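Local coordinates for protein SMG-7 (Caenorhabditis elegans, PDB 3ZHE), which forms a heterodimer with SMG-5 whose unusual arrangement of two 14-3-3-like domains is required for efficient nonsense-mediated mRNA decay, at residues 161-172 and 186-197. Sequence-based numbering, arbitrary orientation.
Sequences PADGAVWNQLGL and FHTRALHATMEF
Trp167 gives its NE1 hydrogen to Pro161 O at 2.7 Å, a nearly straight bond (164°) lying in the ring plane and meeting a carbonyl lone pair, so the indole is held while Arg189 of the facing helix lies across one of its faces. There Arg189 CZ stands 4.0 Å from the centroid of the six-membered ring, a cation-pi contact with the two planes 30° apart. Bends at chi2 and chi3 (both near -60°) fold the arginine chain back over the indole; NH1 donates a hydrogen bond to Asp360 O, and NH2 a weak one to Ala361 O. At the indole's edge, Trp167 CE3 meets Phe186 CD1 at 3.8 Å. The Phe186 ring in turn receives Leu170 CB over its centre, a CH-pi contact. Beyond it Gly171 CA sits over the His187 ring, whose ND1 makes a weak, bent bond of 3.3 Å to Asn168 OD1; the amide of Asn168 also packs against Phe197 CE2. Helices 164-172 and 186-191 run antiparallel, their axes only 7.2 Å apart, consistent with glycines where the backbones come near: Gly164 faces Ala190, and Gly171 faces Phe186. Ala190 CB and Ala193 CB pack on the Gly164 backbone. Such a close antiparallel helix hairpin suits the TPR-like helical fold expected of this region. The result is an aromatic seam with a buried cation, probably stabilised by the indole face and the two carbonyls.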
# COMPACT_ATOMS: atom_id res chain seq x y z
N PRO B 161 15.39 5.25 9.17
CA PRO B 161 16.50 6.14 8.86
C PRO B 161 17.83 5.58 9.34
O PRO B 161 18.89 6.08 8.96
CB PRO B 161 16.18 7.42 9.65
CG PRO B 161 14.74 7.27 10.09
CD PRO B 161 14.52 5.80 10.23
N ALA B 162 17.78 4.54 10.17
CA ALA B 162 18.98 3.99 10.79
C ALA B 162 19.83 3.16 9.83
O ALA B 162 20.90 2.68 10.20
CB ALA B 162 18.62 3.19 12.03
N ASP B 163 19.35 2.99 8.60
CA ASP B 163 20.11 2.25 7.59
C ASP B 163 20.75 3.23 6.60
O ASP B 163 20.07 3.83 5.78
CB ASP B 163 19.19 1.27 6.84
CG ASP B 163 19.96 0.17 6.14
OD1 ASP B 163 21.16 0.36 5.85
OD2 ASP B 163 19.37 -0.90 5.89
N GLY B 164 22.07 3.36 6.69
CA GLY B 164 22.82 4.30 5.87
C GLY B 164 22.72 4.06 4.38
O GLY B 164 22.90 4.99 3.58
N ALA B 165 22.44 2.82 4.01
CA ALA B 165 22.28 2.44 2.60
C ALA B 165 21.26 3.34 1.91
O ALA B 165 21.50 3.82 0.81
CB ALA B 165 21.87 0.99 2.49
N VAL B 166 20.13 3.56 2.58
CA VAL B 166 19.05 4.36 2.02
C VAL B 166 19.52 5.78 1.73
O VAL B 166 19.27 6.32 0.64
CB VAL B 166 17.84 4.42 2.98
CG1 VAL B 166 16.63 4.98 2.26
CG2 VAL B 166 17.54 3.04 3.53
N TRP B 167 20.20 6.38 2.70
CA TRP B 167 20.78 7.71 2.54
C TRP B 167 21.74 7.75 1.35
O TRP B 167 21.73 8.70 0.56
CB TRP B 167 21.52 8.13 3.81
CG TRP B 167 20.65 8.23 5.03
CD1 TRP B 167 20.55 7.32 6.05
CD2 TRP B 167 19.77 9.30 5.37
NE1 TRP B 167 19.65 7.76 6.99
CE2 TRP B 167 19.16 8.98 6.60
CE3 TRP B 167 19.43 10.51 4.75
CZ2 TRP B 167 18.23 9.82 7.22
CZ3 TRP B 167 18.51 11.34 5.36
CH2 TRP B 167 17.92 10.99 6.58
N ASN B 168 22.57 6.71 1.22
CA ASN B 168 23.50 6.62 0.10
C ASN B 168 22.78 6.57 -1.25
O ASN B 168 23.18 7.27 -2.20
CB ASN B 168 24.41 5.40 0.26
CG ASN B 168 25.49 5.32 -0.82
OD1 ASN B 168 26.57 5.89 -0.67
ND2 ASN B 168 25.19 4.61 -1.90
N GLN B 169 21.73 5.76 -1.34
CA GLN B 169 20.94 5.64 -2.56
C GLN B 169 20.29 6.98 -2.91
O GLN B 169 20.26 7.38 -4.08
CB GLN B 169 19.87 4.56 -2.41
CG GLN B 169 20.41 3.20 -1.98
CD GLN B 169 21.40 2.62 -2.96
OE1 GLN B 169 22.44 2.08 -2.57
NE2 GLN B 169 21.09 2.71 -4.25
N LEU B 170 19.76 7.66 -1.89
CA LEU B 170 19.21 9.00 -2.06
C LEU B 170 20.28 9.93 -2.63
O LEU B 170 20.00 10.77 -3.49
CB LEU B 170 18.71 9.53 -0.71
CG LEU B 170 17.40 8.95 -0.18
CD1 LEU B 170 17.25 9.19 1.32
CD2 LEU B 170 16.21 9.53 -0.93
N GLY B 171 21.51 9.76 -2.15
CA GLY B 171 22.64 10.50 -2.67
C GLY B 171 22.86 10.23 -4.15
O GLY B 171 23.13 11.15 -4.92
N LEU B 172 22.75 8.96 -4.53
CA LEU B 172 22.90 8.56 -5.92
C LEU B 172 21.85 9.24 -6.79
O LEU B 172 22.15 9.76 -7.87
CB LEU B 172 22.81 7.04 -6.06
CG LEU B 172 23.88 6.21 -5.35
CD1 LEU B 172 23.63 4.72 -5.54
CD2 LEU B 172 25.26 6.58 -5.86
N PHE B 186 23.37 13.85 1.55
CA PHE B 186 22.89 12.47 1.64
C PHE B 186 24.02 11.47 1.85
O PHE B 186 23.91 10.58 2.70
CB PHE B 186 22.08 12.11 0.39
CG PHE B 186 20.68 12.65 0.39
CD1 PHE B 186 19.88 12.55 1.52
CD2 PHE B 186 20.16 13.26 -0.74
CE1 PHE B 186 18.59 13.05 1.52
CE2 PHE B 186 18.87 13.76 -0.75
CZ PHE B 186 18.08 13.66 0.38
N HIS B 187 25.09 11.59 1.07
CA HIS B 187 26.24 10.70 1.21
C HIS B 187 26.85 10.82 2.61
O HIS B 187 27.31 9.83 3.18
CB HIS B 187 27.30 11.00 0.14
CG HIS B 187 26.99 10.42 -1.21
ND1 HIS B 187 27.06 9.07 -1.47
CD2 HIS B 187 26.63 11.02 -2.37
CE1 HIS B 187 26.74 8.86 -2.74
NE2 HIS B 187 26.47 10.02 -3.30
N THR B 188 26.85 12.04 3.15
CA THR B 188 27.35 12.27 4.50
C THR B 188 26.48 11.56 5.53
O THR B 188 26.99 10.87 6.43
CB THR B 188 27.41 13.78 4.82
OG1 THR B 188 28.27 14.44 3.88
CG2 THR B 188 27.93 14.01 6.22
N ARG B 189 25.16 11.71 5.40
CA ARG B 189 24.21 11.02 6.27
C ARG B 189 24.41 9.51 6.21
O ARG B 189 24.34 8.82 7.23
CB ARG B 189 22.77 11.36 5.88
CG ARG B 189 22.34 12.78 6.24
CD ARG B 189 22.43 13.02 7.74
NE ARG B 189 21.63 12.08 8.52
CZ ARG B 189 20.40 12.32 8.95
NH1 ARG B 189 19.81 13.47 8.67
NH2 ARG B 189 19.75 11.40 9.65
N ALA B 190 24.67 9.01 5.01
CA ALA B 190 24.96 7.60 4.81
C ALA B 190 26.24 7.21 5.54
O ALA B 190 26.34 6.12 6.11
CB ALA B 190 25.10 7.29 3.33
N LEU B 191 27.22 8.11 5.52
CA LEU B 191 28.51 7.84 6.15
C LEU B 191 28.38 7.75 7.67
O LEU B 191 29.02 6.91 8.30
CB LEU B 191 29.53 8.91 5.77
CG LEU B 191 30.92 8.78 6.39
CD1 LEU B 191 31.56 7.44 6.05
CD2 LEU B 191 31.82 9.93 5.94
N HIS B 192 27.54 8.61 8.24
CA HIS B 192 27.44 8.68 9.70
C HIS B 192 26.10 8.20 10.26
O HIS B 192 25.72 8.58 11.37
CB HIS B 192 27.72 10.10 10.17
CG HIS B 192 29.13 10.54 9.95
ND1 HIS B 192 30.16 10.14 10.77
CD2 HIS B 192 29.68 11.36 9.02
CE1 HIS B 192 31.29 10.68 10.34
NE2 HIS B 192 31.02 11.43 9.29
N ALA B 193 25.40 7.36 9.51
CA ALA B 193 24.13 6.82 9.98
C ALA B 193 24.35 5.81 11.10
O ALA B 193 25.48 5.57 11.51
CB ALA B 193 23.37 6.17 8.83
N THR B 194 23.26 5.24 11.60
CA THR B 194 23.35 4.29 12.71
C THR B 194 23.92 2.95 12.23
O THR B 194 24.55 2.22 13.00
CB THR B 194 21.98 4.07 13.39
OG1 THR B 194 21.36 5.34 13.63
CG2 THR B 194 22.15 3.34 14.71
N MET B 195 23.72 2.65 10.95
CA MET B 195 24.29 1.43 10.37
C MET B 195 25.67 1.68 9.77
O MET B 195 26.47 0.76 9.63
CB MET B 195 23.35 0.85 9.30
CG MET B 195 22.34 -0.16 9.83
SD MET B 195 23.15 -1.56 10.63
CE MET B 195 21.75 -2.63 10.97
N GLU B 196 25.92 2.94 9.41
CA GLU B 196 27.18 3.36 8.79
C GLU B 196 27.50 2.63 7.49
O GLU B 196 27.99 1.50 7.49
CB GLU B 196 28.35 3.23 9.78
CG GLU B 196 28.09 3.93 11.10
CD GLU B 196 29.30 3.95 12.01
OE1 GLU B 196 30.30 3.25 11.71
OE2 GLU B 196 29.26 4.67 13.03
N PHE B 197 27.23 3.31 6.38
CA PHE B 197 27.51 2.80 5.04
C PHE B 197 28.81 3.42 4.54
O PHE B 197 28.79 4.50 3.95
CB PHE B 197 26.35 3.14 4.10
CG PHE B 197 26.41 2.43 2.78
CD1 PHE B 197 25.95 1.13 2.66
CD2 PHE B 197 26.90 3.07 1.65
CE1 PHE B 197 25.99 0.47 1.45
CE2 PHE B 197 26.94 2.42 0.44
CZ PHE B 197 26.49 1.12 0.33